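Local coordinates for protein 2-dehydropantoate 2-reductase (Geobacter metallireducens, PDB 3HN2) that probably catalyses the NADPH-dependent reduction of ketopantoate to (R)-pantoate, a step in the biosynthesis of pantothenate, at residues S48-F53 against V138-A143; G123-L128 against W184-W189; T176-R181 against Q231-F236. All coordinates share one frame; numbering follows the deposited sequence.

Contact 1: residues S48-F53 against V138-A143; sequences SINGDF and VHHLGA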
ATOM      1  N   SER A  48       8.764  -5.050 -15.533  1.00 61.53           N
ATOM      2  CA  SER A  48       8.641  -4.691 -14.127  1.00 65.73           C
ATOM      3  C   SER A  48       8.499  -3.191 -13.935  1.00 64.98           C
ATOM      4  O   SER A  48       8.754  -2.401 -14.844  1.00 66.29           O
ATOM      5  CB  SER A  48       9.857  -5.182 -13.336  1.00 65.06           C
ATOM      6  OG  SER A  48       9.839  -6.585 -13.177  1.00 80.75           O
ATOM      7  N   ILE A  49       8.087  -2.814 -12.732  1.00 62.14           N
ATOM      8  CA  ILE A  49       8.159  -1.434 -12.285  1.00 64.32           C
ATOM      9  C   ILE A  49       9.614  -1.102 -11.938  1.00 66.82           C
ATOM     10  O   ILE A  49      10.020   0.064 -11.954  1.00 66.24           O
ATOM     11  CB  ILE A  49       7.249  -1.195 -11.070  1.00 65.45           C
ATOM     12  CG1 ILE A  49       7.362  -2.361 -10.077  1.00 56.41           C
ATOM     13  CG2 ILE A  49       5.804  -1.020 -11.524  1.00 65.87           C
ATOM     14  CD1 ILE A  49       7.081  -1.984  -8.646  1.00 51.75           C
ATOM     15  N   ASN A  50      10.387  -2.145 -11.638  1.00 65.90           N
ATOM     16  CA  ASN A  50      11.804  -2.035 -11.318  1.00 64.38           C
ATOM     17  C   ASN A  50      12.696  -2.217 -12.549  1.00 67.73           C
ATOM     18  O   ASN A  50      13.786  -2.786 -12.455  1.00 67.97           O
ATOM     19  CB  ASN A  50      12.178  -3.074 -10.253  1.00 61.58           C
ATOM     20  CG  ASN A  50      11.370  -2.932  -8.978  1.00 62.49           C
ATOM     21  OD1 ASN A  50      10.831  -1.865  -8.680  1.00 58.75           O
ATOM     22  ND2 ASN A  50      11.291  -4.013  -8.209  1.00 57.98           N
ATOM     23  N   GLY A  51      12.229  -1.737 -13.701  1.00 69.81           N
ATOM     24  CA  GLY A  51      12.965  -1.867 -14.959  1.00 70.49           C
ATOM     25  C   GLY A  51      12.811  -3.236 -15.601  1.00 69.90           C
ATOM     26  O   GLY A  51      12.973  -4.265 -14.939  1.00 60.72           O
ATOM     27  N   ASP A  52      12.506  -3.240 -16.897  1.00 72.34           N
ATOM     28  CA  ASP A  52      12.250  -4.475 -17.642  1.00 74.59           C
ATOM     29  C   ASP A  52      13.540  -5.215 -17.989  1.00 72.91           C
ATOM     30  O   ASP A  52      14.597  -4.597 -18.138  1.00 75.94           O
ATOM     31  CB  ASP A  52      11.464  -4.176 -18.929  1.00 74.62           C
ATOM     32  CG  ASP A  52      10.207  -3.343 -18.686  1.00 85.71           C
ATOM     33  OD1 ASP A  52       9.677  -2.775 -19.664  1.00 98.25           O
ATOM     34  OD2 ASP A  52       9.745  -3.247 -17.530  1.00 92.76           O
ATOM     35  N   PHE A  53      13.449  -6.539 -18.102  1.00 69.95           N
ATOM     36  CA  PHE A  53      14.555  -7.349 -18.619  1.00 70.70           C
ATOM     37  C   PHE A  53      14.058  -8.544 -19.436  1.00 72.04           C
ATOM     38  O   PHE A  53      12.906  -8.958 -19.314  1.00 73.91           O
ATOM     39  CB  PHE A  53      15.537  -7.771 -17.507  1.00 66.67           C
ATOM     40  CG  PHE A  53      15.068  -8.926 -16.659  1.00 68.63           C
ATOM     41  CD1 PHE A  53      14.207  -8.719 -15.588  1.00 65.53           C
ATOM     42  CD2 PHE A  53      15.524 -10.220 -16.908  1.00 59.26           C
ATOM     43  CE1 PHE A  53      13.790  -9.787 -14.792  1.00 53.12           C
ATOM     44  CE2 PHE A  53      15.105 -11.287 -16.123  1.00 55.98           C
ATOM     45  CZ  PHE A  53      14.236 -11.069 -15.062  1.00 48.26           C
ATOM     46  N   VAL A 138       5.785 -11.822 -18.644  1.00 73.75           N
ATOM     47  CA  VAL A 138       5.452 -11.667 -17.232  1.00 71.41           C
ATOM     48  C   VAL A 138       5.439 -10.185 -16.879  1.00 67.32           C
ATOM     49  O   VAL A 138       6.394  -9.468 -17.181  1.00 64.94           O
ATOM     50  CB  VAL A 138       6.488 -12.377 -16.328  1.00 73.37           C
ATOM     51  CG1 VAL A 138       5.933 -12.579 -14.924  1.00 74.15           C
ATOM     52  CG2 VAL A 138       6.911 -13.705 -16.931  1.00 78.79           C
ATOM     53  N   HIS A 139       4.361  -9.731 -16.246  1.00 69.59           N
ATOM     54  CA  HIS A 139       4.261  -8.340 -15.795  1.00 72.96           C
ATOM     55  C   HIS A 139       4.275  -8.275 -14.270  1.00 69.60           C
ATOM     56  O   HIS A 139       3.478  -8.941 -13.612  1.00 70.19           O
ATOM     57  CB  HIS A 139       3.003  -7.658 -16.348  1.00 71.48           C
ATOM     58  CG  HIS A 139       3.031  -7.434 -17.830  1.00 75.83           C
ATOM     59  ND1 HIS A 139       3.076  -8.467 -18.741  1.00 69.30           N
ATOM     60  CD2 HIS A 139       2.998  -6.293 -18.559  1.00 83.62           C
ATOM     61  CE1 HIS A 139       3.084  -7.972 -19.965  1.00 74.06           C
ATOM     62  NE2 HIS A 139       3.036  -6.656 -19.882  1.00 79.26           N
ATOM     63  N   HIS A 140       5.196  -7.484 -13.724  1.00 64.47           N
ATOM     64  CA  HIS A 140       5.338  -7.305 -12.280  1.00 60.43           C
ATOM     65  C   HIS A 140       4.974  -5.876 -11.902  1.00 57.17           C
ATOM     66  O   HIS A 140       5.708  -4.935 -12.210  1.00 62.98           O
ATOM     67  CB  HIS A 140       6.764  -7.655 -11.841  1.00 59.36           C
ATOM     68  CG  HIS A 140       7.155  -7.100 -10.503  1.00 59.10           C
ATOM     69  ND1 HIS A 140       8.188  -6.200 -10.347  1.00 49.87           N
ATOM     70  CD2 HIS A 140       6.653  -7.314  -9.264  1.00 47.20           C
ATOM     71  CE1 HIS A 140       8.310  -5.890  -9.069  1.00 45.54           C
ATOM     72  NE2 HIS A 140       7.388  -6.551  -8.391  1.00 46.28           N
ATOM     73  N   LEU A 141       3.834  -5.727 -11.233  1.00 55.84           N
ATOM     74  CA  LEU A 141       3.254  -4.407 -10.968  1.00 61.82           C
ATOM     75  C   LEU A 141       3.622  -3.835  -9.601  1.00 58.28           C
ATOM     76  O   LEU A 141       3.467  -2.633  -9.368  1.00 61.47           O
ATOM     77  CB  LEU A 141       1.727  -4.442 -11.135  1.00 60.77           C
ATOM     78  CG  LEU A 141       1.124  -5.100 -12.384  1.00 67.08           C
ATOM     79  CD1 LEU A 141      -0.400  -5.034 -12.328  1.00 66.36           C
ATOM     80  CD2 LEU A 141       1.651  -4.482 -13.685  1.00 58.09           C
ATOM     81  N   GLY A 142       4.103  -4.695  -8.705  1.00 51.59           N
ATOM     82  CA  GLY A 142       4.478  -4.277  -7.357  1.00 51.58           C
ATOM     83  C   GLY A 142       4.898  -5.408  -6.437  1.00 52.07           C
ATOM     84  O   GLY A 142       4.684  -6.583  -6.746  1.00 49.14           O
ATOM     85  N   ALA A 143       5.501  -5.027  -5.310  1.00 50.98           N
ATOM     86  CA  ALA A 143       5.896  -5.932  -4.223  1.00 44.12           C
ATOM     87  C   ALA A 143       6.769  -7.105  -4.686  1.00 44.23           C
ATOM     88  O   ALA A 143       7.608  -6.937  -5.569  1.00 46.76           O
ATOM     89  CB  ALA A 143       4.662  -6.406  -3.438  1.00 35.68           C
TER
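A chi1 of 161° on H140 turns its CG away from the main-chain N and brings the ND1-CE1 edge of the imidazole to S48, I49 and N50. I49 answers with CG1 set between its own N and carbonyl carbon (chi1 42°), which carries CG1 across the histidine at about a right angle; CG1 lies 3.8 Å from CE1 of H140, oblique to the ring. From there the isoleucine reaches on along the backbone. CD1 of I49 comes to 3.7 Å from CA of G142, and CG2 of I49 packs against the L141 carbonyl.

The polar ties across the contact are modest. OG of S48 donates a weak hydrogen bond of 3.3 Å to ND1 of H140, lying near the ring plane at its edge, and N of I49 gives another weak one, 3.2 Å to the H140 carbonyl O. The other ring nitrogen, NE2 of H140, has the shorter bond, donating to O of A143 at 2.9 Å, tilted slightly from the ring plane. That bond, helped by the weak one at ND1, should restrict the ring's rotation. ND2 of N50 also stands at the ring edge, 3.6 Å from CE1 of H140, with the amide and ring planes 68° apart, while OD1 of N50 bonds to N205 of the second subunit. Within 48-53, N of S48 donates to OD2 of D52 at 2.9 Å, spanning the turn.

A classic beta bulge, L141 and G142 opposite C129, interrupts the chain between strands 137-140 and 142-150. Strand 137-140 pairs in parallel with strand 44-48, which the loop holding I49 to D52 connects to strand 53-55, and Y16 of helix 14-23 stacks on the H140 ring.

Contact 2: residues G123-L128 against W184-W189; sequences GGVAFL and WEKLVW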
ATOM      1  N   GLY A 123       7.584 -23.804   3.230  1.00 27.07           N
ATOM      2  CA  GLY A 123       6.484 -22.933   2.884  1.00 42.61           C
ATOM      3  C   GLY A 123       6.957 -21.513   2.680  1.00 38.77           C
ATOM      4  O   GLY A 123       7.687 -20.957   3.511  1.00 29.61           O
ATOM      5  N   GLY A 124       6.549 -20.935   1.561  1.00 39.98           N
ATOM      6  CA  GLY A 124       6.817 -19.534   1.280  1.00 48.60           C
ATOM      7  C   GLY A 124       5.520 -18.782   1.076  1.00 44.00           C
ATOM      8  O   GLY A 124       4.810 -19.015   0.096  1.00 41.31           O
ATOM      9  N   VAL A 125       5.182 -17.909   2.020  1.00 49.43           N
ATOM     10  CA  VAL A 125       4.082 -16.963   1.796  1.00 39.92           C
ATOM     11  C   VAL A 125       4.651 -15.784   1.023  1.00 42.49           C
ATOM     12  O   VAL A 125       5.495 -15.040   1.525  1.00 51.87           O
ATOM     13  CB  VAL A 125       3.299 -16.566   3.098  1.00 27.82           C
ATOM     14  CG1 VAL A 125       4.199 -16.501   4.289  1.00 45.89           C
ATOM     15  CG2 VAL A 125       2.532 -15.247   2.925  1.00 44.70           C
ATOM     16  N   ALA A 126       4.222 -15.670  -0.231  1.00 47.37           N
ATOM     17  CA  ALA A 126       4.673 -14.617  -1.131  1.00 46.62           C
ATOM     18  C   ALA A 126       3.583 -13.574  -1.301  1.00 45.82           C
ATOM     19  O   ALA A 126       2.398 -13.904  -1.292  1.00 48.73           O
ATOM     20  CB  ALA A 126       5.040 -15.211  -2.475  1.00 46.42           C
ATOM     21  N   PHE A 127       3.978 -12.316  -1.444  1.00 50.73           N
ATOM     22  CA  PHE A 127       3.015 -11.258  -1.734  1.00 56.95           C
ATOM     23  C   PHE A 127       3.445 -10.481  -2.969  1.00 57.36           C
ATOM     24  O   PHE A 127       4.424  -9.738  -2.937  1.00 55.98           O
ATOM     25  CB  PHE A 127       2.822 -10.325  -0.536  1.00 61.38           C
ATOM     26  CG  PHE A 127       1.512  -9.588  -0.558  1.00 79.83           C
ATOM     27  CD1 PHE A 127       0.376 -10.149   0.026  1.00 90.98           C
ATOM     28  CD2 PHE A 127       1.406  -8.341  -1.169  1.00 80.03           C
ATOM     29  CE1 PHE A 127      -0.846  -9.477   0.005  1.00 88.83           C
ATOM     30  CE2 PHE A 127       0.191  -7.664  -1.195  1.00 81.76           C
ATOM     31  CZ  PHE A 127      -0.937  -8.232  -0.606  1.00 79.65           C
ATOM     32  N   LEU A 128       2.686 -10.655  -4.048  1.00 57.43           N
ATOM     33  CA  LEU A 128       3.078 -10.179  -5.366  1.00 54.04           C
ATOM     34  C   LEU A 128       1.872  -9.642  -6.125  1.00 50.63           C
ATOM     35  O   LEU A 128       0.801 -10.249  -6.101  1.00 45.75           O
ATOM     36  CB  LEU A 128       3.665 -11.351  -6.152  1.00 51.53           C
ATOM     37  CG  LEU A 128       4.928 -11.242  -7.005  1.00 55.11           C
ATOM     38  CD1 LEU A 128       5.173 -12.594  -7.638  1.00 51.98           C
ATOM     39  CD2 LEU A 128       4.848 -10.176  -8.080  1.00 55.22           C
ATOM     40  N   TRP A 184      -1.927 -17.942   7.739  1.00 38.95           N
ATOM     41  CA  TRP A 184      -3.156 -17.378   8.277  1.00 40.11           C
ATOM     42  C   TRP A 184      -3.157 -15.851   8.253  1.00 44.40           C
ATOM     43  O   TRP A 184      -4.208 -15.231   8.092  1.00 45.43           O
ATOM     44  CB  TRP A 184      -3.382 -17.873   9.703  1.00 41.58           C
ATOM     45  CG  TRP A 184      -4.045 -19.208   9.773  1.00 51.48           C
ATOM     46  CD1 TRP A 184      -3.444 -20.413  10.018  1.00 41.51           C
ATOM     47  CD2 TRP A 184      -5.441 -19.485   9.597  1.00 42.31           C
ATOM     48  NE1 TRP A 184      -4.380 -21.419  10.009  1.00 43.02           N
ATOM     49  CE2 TRP A 184      -5.613 -20.880   9.747  1.00 42.94           C
ATOM     50  CE3 TRP A 184      -6.561 -18.692   9.314  1.00 41.25           C
ATOM     51  CZ2 TRP A 184      -6.863 -21.500   9.634  1.00 37.94           C
ATOM     52  CZ3 TRP A 184      -7.808 -19.310   9.205  1.00 44.86           C
ATOM     53  CH2 TRP A 184      -7.945 -20.700   9.366  1.00 41.49           C
ATOM     54  N   GLU A 185      -1.974 -15.262   8.416  1.00 45.76           N
ATOM     55  CA  GLU A 185      -1.795 -13.818   8.329  1.00 56.14           C
ATOM     56  C   GLU A 185      -2.167 -13.306   6.941  1.00 54.57           C
ATOM     57  O   GLU A 185      -2.806 -12.265   6.819  1.00 61.18           O
ATOM     58  CB  GLU A 185      -0.351 -13.430   8.669  1.00 63.36           C
ATOM     59  CG  GLU A 185       0.058 -13.623  10.135  1.00 41.94           C
ATOM     60  CD  GLU A 185       1.443 -13.055  10.443  1.00 53.70           C
ATOM     61  OE1 GLU A 185       2.322 -13.072   9.551  1.00 47.46           O
ATOM     62  OE2 GLU A 185       1.654 -12.592  11.585  1.00 44.61           O
ATOM     63  N   LYS A 186      -1.781 -14.052   5.904  1.00 55.71           N
ATOM     64  CA  LYS A 186      -2.098 -13.682   4.524  1.00 53.53           C
ATOM     65  C   LYS A 186      -3.550 -13.983   4.173  1.00 54.89           C
ATOM     66  O   LYS A 186      -4.122 -13.340   3.292  1.00 59.86           O
ATOM     67  CB  LYS A 186      -1.171 -14.381   3.528  1.00 51.87           C
ATOM     68  CG  LYS A 186      -0.957 -13.567   2.262  1.00 58.15           C
ATOM     69  CD  LYS A 186      -0.707 -14.439   1.050  1.00 77.22           C
ATOM     70  CE  LYS A 186      -0.788 -13.613  -0.224  1.00 79.73           C
ATOM     71  NZ  LYS A 186      -0.420 -14.393  -1.436  1.00 82.16           N
ATOM     72  N   LEU A 187      -4.133 -14.965   4.863  1.00 53.82           N
ATOM     73  CA  LEU A 187      -5.553 -15.306   4.722  1.00 42.56           C
ATOM     74  C   LEU A 187      -6.464 -14.185   5.210  1.00 40.79           C
ATOM     75  O   LEU A 187      -7.573 -14.027   4.706  1.00 46.45           O
ATOM     76  CB  LEU A 187      -5.874 -16.618   5.458  1.00 31.12           C
ATOM     77  CG  LEU A 187      -6.142 -17.916   4.677  1.00 37.04           C
ATOM     78  CD1 LEU A 187      -5.708 -17.869   3.205  1.00 11.10           C
ATOM     79  CD2 LEU A 187      -5.525 -19.140   5.387  1.00 31.81           C
ATOM     80  N   VAL A 188      -5.986 -13.413   6.186  1.00 42.88           N
ATOM     81  CA  VAL A 188      -6.691 -12.231   6.675  1.00 44.41           C
ATOM     82  C   VAL A 188      -6.880 -11.195   5.559  1.00 46.31           C
ATOM     83  O   VAL A 188      -7.859 -10.455   5.557  1.00 39.88           O
ATOM     84  CB  VAL A 188      -5.984 -11.606   7.905  1.00 44.24           C
ATOM     85  CG1 VAL A 188      -6.621 -10.256   8.305  1.00 54.82           C
ATOM     86  CG2 VAL A 188      -6.047 -12.553   9.076  1.00 26.27           C
ATOM     87  N   TRP A 189      -5.956 -11.175   4.602  1.00 45.35           N
ATOM     88  CA  TRP A 189      -6.076 -10.288   3.453  1.00 45.33           C
ATOM     89  C   TRP A 189      -6.793 -10.955   2.284  1.00 47.04           C
ATOM     90  O   TRP A 189      -7.659 -10.332   1.639  1.00 34.55           O
ATOM     91  CB  TRP A 189      -4.703  -9.781   2.994  1.00 38.71           C
ATOM     92  CG  TRP A 189      -4.844  -8.651   2.044  1.00 43.96           C
ATOM     93  CD1 TRP A 189      -4.935  -7.319   2.359  1.00 32.31           C
ATOM     94  CD2 TRP A 189      -4.966  -8.737   0.618  1.00 45.86           C
ATOM     95  NE1 TRP A 189      -5.078  -6.577   1.215  1.00 22.24           N
ATOM     96  CE2 TRP A 189      -5.116  -7.414   0.133  1.00 24.96           C
ATOM     97  CE3 TRP A 189      -4.958  -9.801  -0.297  1.00 22.40           C
ATOM     98  CZ2 TRP A 189      -5.251  -7.127  -1.228  1.00 21.40           C
ATOM     99  CZ3 TRP A 189      -5.101  -9.518  -1.661  1.00 26.30           C
ATOM    100  CH2 TRP A 189      -5.246  -8.187  -2.109  1.00 48.16           C
TER
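This is a strand-to-helix contact across the middle of the protein, buried and close to the centre of the chain: V125, A126 and F127 of strand 121-129 meet K186 and W189 of helix 179-200. The two segments run roughly alongside one another, their axes 9.6 Å apart at closest approach and 29° from parallel. The gap is filled mainly by K186, F127 and W189, with V125 against the lysine chain.

With every torsion from chi1 to chi4 near trans (chi1 -151°), K186 stretches out to the strand and runs antiparallel to the V125 side chain, so that CG2 of V125 packs against several of the lysine methylenes and comes to 3.8 Å from CD of K186. CE of K186 then passes F127, 3.7 Å from CD1 of the phenylalanine and oblique to that ring. At the end, NZ of K186 donates a 2.9 Å hydrogen bond to the backbone O of A126, nearly along the C=O axis. The amine is therefore pinned to the strand by a main-chain atom, with N104 packing against the same side chain.

One helical turn further on, W189 receives the edge of F127, whose CE1 is 4.1 Å from CE3 of W189 and whose CZ stands above the centre of one face. Centroids 5.4 Å apart and planes at 79° make this a T-shaped stack. F248 meets the phenylalanine as well, while F193 stacks on W189 and T249 takes a hydrogen bond with NE1 of the indole.

K186 bridges a Rossmann-type sheet and a helical C-terminal domain at the cleft between them, where ketopantoate reductases bind cofactor and substrate, so it probably lies close to that site.

Contact 3: residues T176-R181 against Q231-F236; sequences TDDLKR and QGLATF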
ATOM      1  N   THR A 176      10.640 -16.840   9.119  1.00 47.11           N
ATOM      2  CA  THR A 176       9.870 -16.955  10.354  1.00 48.08           C
ATOM      3  C   THR A 176       9.956 -18.369  10.952  1.00 45.43           C
ATOM      4  O   THR A 176      10.339 -19.313  10.261  1.00 47.08           O
ATOM      5  CB  THR A 176       8.398 -16.502  10.143  1.00 44.90           C
ATOM      6  OG1 THR A 176       7.767 -16.279  11.412  1.00 46.73           O
ATOM      7  CG2 THR A 176       7.602 -17.527   9.332  1.00 46.25           C
ATOM      8  N   ASP A 177       9.626 -18.491  12.237  1.00 48.30           N
ATOM      9  CA  ASP A 177       9.577 -19.788  12.928  1.00 54.34           C
ATOM     10  C   ASP A 177       8.151 -20.330  12.948  1.00 56.61           C
ATOM     11  O   ASP A 177       7.918 -21.513  13.227  1.00 48.44           O
ATOM     12  CB  ASP A 177      10.090 -19.663  14.367  1.00 51.43           C
ATOM     13  CG  ASP A 177      11.557 -19.288  14.445  1.00 47.56           C
ATOM     14  OD1 ASP A 177      12.212 -19.165  13.388  1.00 63.85           O
ATOM     15  OD2 ASP A 177      12.058 -19.114  15.577  1.00 50.89           O
ATOM     16  N   ASP A 178       7.200 -19.446  12.655  1.00 54.96           N
ATOM     17  CA  ASP A 178       5.792 -19.800  12.641  1.00 49.41           C
ATOM     18  C   ASP A 178       5.235 -19.600  11.237  1.00 53.90           C
ATOM     19  O   ASP A 178       4.618 -18.570  10.926  1.00 56.35           O
ATOM     20  CB  ASP A 178       5.032 -18.971  13.674  1.00 48.65           C
ATOM     21  CG  ASP A 178       3.812 -19.686  14.222  1.00 66.97           C
ATOM     22  OD1 ASP A 178       3.444 -20.765  13.692  1.00 58.32           O
ATOM     23  OD2 ASP A 178       3.216 -19.149  15.187  1.00 63.81           O
ATOM     24  N   LEU A 179       5.498 -20.594  10.388  1.00 56.66           N
ATOM     25  CA  LEU A 179       4.985 -20.651   9.020  1.00 56.07           C
ATOM     26  C   LEU A 179       3.458 -20.680   9.014  1.00 56.91           C
ATOM     27  O   LEU A 179       2.810 -19.959   8.244  1.00 51.67           O
ATOM     28  CB  LEU A 179       5.531 -21.899   8.318  1.00 57.35           C
ATOM     29  CG  LEU A 179       4.914 -22.331   6.984  1.00 49.60           C
ATOM     30  CD1 LEU A 179       5.203 -21.300   5.910  1.00 35.62           C
ATOM     31  CD2 LEU A 179       5.440 -23.701   6.571  1.00 52.81           C
ATOM     32  N   LYS A 180       2.908 -21.518   9.892  1.00 54.08           N
ATOM     33  CA  LYS A 180       1.477 -21.703  10.035  1.00 46.73           C
ATOM     34  C   LYS A 180       0.766 -20.367  10.274  1.00 41.10           C
ATOM     35  O   LYS A 180      -0.247 -20.089   9.635  1.00 41.94           O
ATOM     36  CB  LYS A 180       1.198 -22.683  11.175  1.00 36.66           C
ATOM     37  CG  LYS A 180      -0.110 -23.456  11.065  1.00 44.76           C
ATOM     38  CD  LYS A 180      -0.438 -24.135  12.392  1.00 62.60           C
ATOM     39  CE  LYS A 180      -1.476 -25.233  12.237  1.00 75.56           C
ATOM     40  NZ  LYS A 180      -0.860 -26.522  11.815  1.00 69.40           N
ATOM     41  N   ARG A 181       1.316 -19.547  11.172  1.00 40.09           N
ATOM     42  CA  ARG A 181       0.751 -18.233  11.487  1.00 43.05           C
ATOM     43  C   ARG A 181       0.762 -17.316  10.271  1.00 35.79           C
ATOM     44  O   ARG A 181      -0.250 -16.732   9.945  1.00 51.75           O
ATOM     45  CB  ARG A 181       1.480 -17.576  12.664  1.00 45.70           C
ATOM     46  CG  ARG A 181       0.943 -16.186  13.025  1.00 29.05           C
ATOM     47  CD  ARG A 181       1.790 -15.516  14.089  1.00 25.32           C
ATOM     48  NE  ARG A 181       1.804 -14.073  13.891  1.00 51.96           N
ATOM     49  CZ  ARG A 181       1.274 -13.183  14.724  1.00 57.90           C
ATOM     50  NH1 ARG A 181       0.706 -13.575  15.856  1.00 64.72           N
ATOM     51  NH2 ARG A 181       1.332 -11.894  14.429  1.00 54.47           N
ATOM     52  N   GLN A 231      -5.834 -22.510  16.309  1.00 65.02           N
ATOM     53  CA  GLN A 231      -5.227 -23.489  15.399  1.00 68.44           C
ATOM     54  C   GLN A 231      -3.877 -24.035  15.892  1.00 70.50           C
ATOM     55  O   GLN A 231      -3.145 -24.693  15.141  1.00 68.00           O
ATOM     56  CB  GLN A 231      -5.080 -22.887  13.996  1.00 66.60           C
ATOM     57  CG  GLN A 231      -5.349 -23.865  12.865  1.00 69.86           C
ATOM     58  CD  GLN A 231      -6.785 -24.347  12.843  1.00 63.77           C
ATOM     59  OE1 GLN A 231      -7.045 -25.548  12.790  1.00 63.37           O
ATOM     60  NE2 GLN A 231      -7.727 -23.412  12.892  1.00 59.46           N
ATOM     61  N   GLY A 232      -3.558 -23.768  17.156  1.00 69.33           N
ATOM     62  CA  GLY A 232      -2.305 -24.228  17.750  1.00 68.84           C
ATOM     63  C   GLY A 232      -1.114 -23.394  17.315  1.00 68.58           C
ATOM     64  O   GLY A 232      -0.015 -23.918  17.114  1.00 70.07           O
ATOM     65  N   LEU A 233      -1.341 -22.092  17.174  1.00 64.05           N
ATOM     66  CA  LEU A 233      -0.293 -21.158  16.798  1.00 56.26           C
ATOM     67  C   LEU A 233       0.588 -20.858  18.000  1.00 60.65           C
ATOM     68  O   LEU A 233       0.096 -20.783  19.130  1.00 60.03           O
ATOM     69  CB  LEU A 233      -0.903 -19.865  16.254  1.00 54.08           C
ATOM     70  CG  LEU A 233      -1.081 -19.673  14.740  1.00 54.25           C
ATOM     71  CD1 LEU A 233      -1.552 -20.933  14.009  1.00 32.85           C
ATOM     72  CD2 LEU A 233      -2.024 -18.497  14.466  1.00 42.02           C
ATOM     73  N   ALA A 234       1.888 -20.697  17.747  1.00 59.47           N
ATOM     74  CA  ALA A 234       2.867 -20.380  18.786  1.00 57.31           C
ATOM     75  C   ALA A 234       2.613 -19.002  19.404  1.00 63.56           C
ATOM     76  O   ALA A 234       2.776 -18.816  20.612  1.00 68.49           O
ATOM     77  CB  ALA A 234       4.280 -20.465  18.227  1.00 48.79           C
ATOM     78  N   THR A 235       2.206 -18.048  18.570  1.00 59.14           N
ATOM     79  CA  THR A 235       1.883 -16.697  19.027  1.00 61.37           C
ATOM     80  C   THR A 235       0.560 -16.200  18.419  1.00 57.83           C
ATOM     81  O   THR A 235       0.337 -16.309  17.209  1.00 53.83           O
ATOM     82  CB  THR A 235       3.065 -15.701  18.800  1.00 61.26           C
ATOM     83  OG1 THR A 235       2.618 -14.357  19.005  1.00 62.48           O
ATOM     84  CG2 THR A 235       3.655 -15.831  17.395  1.00 73.05           C
ATOM     85  N   PHE A 236      -0.310 -15.670  19.277  1.00 56.63           N
ATOM     86  CA  PHE A 236      -1.666 -15.256  18.897  1.00 61.26           C
ATOM     87  C   PHE A 236      -1.698 -14.051  17.970  1.00 52.34           C
ATOM     88  O   PHE A 236      -1.028 -13.049  18.223  1.00 61.95           O
ATOM     89  CB  PHE A 236      -2.501 -14.952  20.146  1.00 63.58           C
ATOM     90  CG  PHE A 236      -3.280 -16.129  20.661  1.00 75.31           C
ATOM     91  CD1 PHE A 236      -4.669 -16.089  20.700  1.00 77.48           C
ATOM     92  CD2 PHE A 236      -2.630 -17.278  21.107  1.00 81.03           C
ATOM     93  CE1 PHE A 236      -5.402 -17.174  21.175  1.00 82.44           C
ATOM     94  CE2 PHE A 236      -3.355 -18.370  21.579  1.00 84.00           C
ATOM     95  CZ  PHE A 236      -4.743 -18.317  21.613  1.00 69.75           C
TER
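R181 reaches from the start of helix 179-200 past the branched end of L233 and on to the carbonyls of T235 and F236. Its CB sits 3.9 Å from CG of L233, and CG touches the CD2 methyl of the same leucine, the two side chains crossing at about a right angle. CD of R181 moves on to T235, 3.5 Å from its backbone O and close to its CG2 methyl. There the chain bends at chi3 (147°), and NE turns back to its own helix to form a salt bridge with E185. NH1 of R181 instead grips two main-chain oxygens: O of T235 at 3.1 Å and, by a weaker and more bent bond, O of F236 at 3.0 Å. Both acceptors lie near the guanidinium plane at its edge, although NH1 approaches the T235 carbonyl from well above that peptide's own plane. With E185 on one side and the two carbonyls on another, the rotation of the guanidinium is largely fixed.

The neighbouring side chains extend the contact in both directions. CD of K180 packs on CD1 of L233 at 3.8 Å, and CE of K180 lies 3.4 Å from the backbone O of Q231. L233 is thus wedged between the aliphatic parts of K180 and R181. OD2 of D178 meets A234, whose N donates a weak hydrogen bond of 3.3 Å and whose CB packs on the same oxygen.

D178 is at the N-cap position of helix 179-200, and with K180 and R181 it joins the first turn of that helix to the loop between helices 211-229 and 241-249: a surface contact between a helix start and a loop, within the all-helical C-terminal domain characteristic of ketopantoate reductases.

Overall arrangement
The contacts are strung across the molecule, with contacts 1 and 3 on opposite sides of the chain's centre and contact 2 near it. The centres of contacts 1 and 2 lie about 20 Å apart. Between the centres of contacts 2 and 3 it is about 13 Å, and between those of contacts 1 and 3 about 32 Å. Contacts 1 and 2 reach the same eight-stranded sheet through neighbouring strands 142-150 and 121-129, and CB of A143 packs on O of F127 at 3.4 Å. Contacts 2 and 3 share helix 179-200. Along the chain, contact 2 interleaves with both others, whereas contact 1 closes before contact 3 opens. Strand 121-129 and helix 179-200 thus link the Rossmann-type and helical halves.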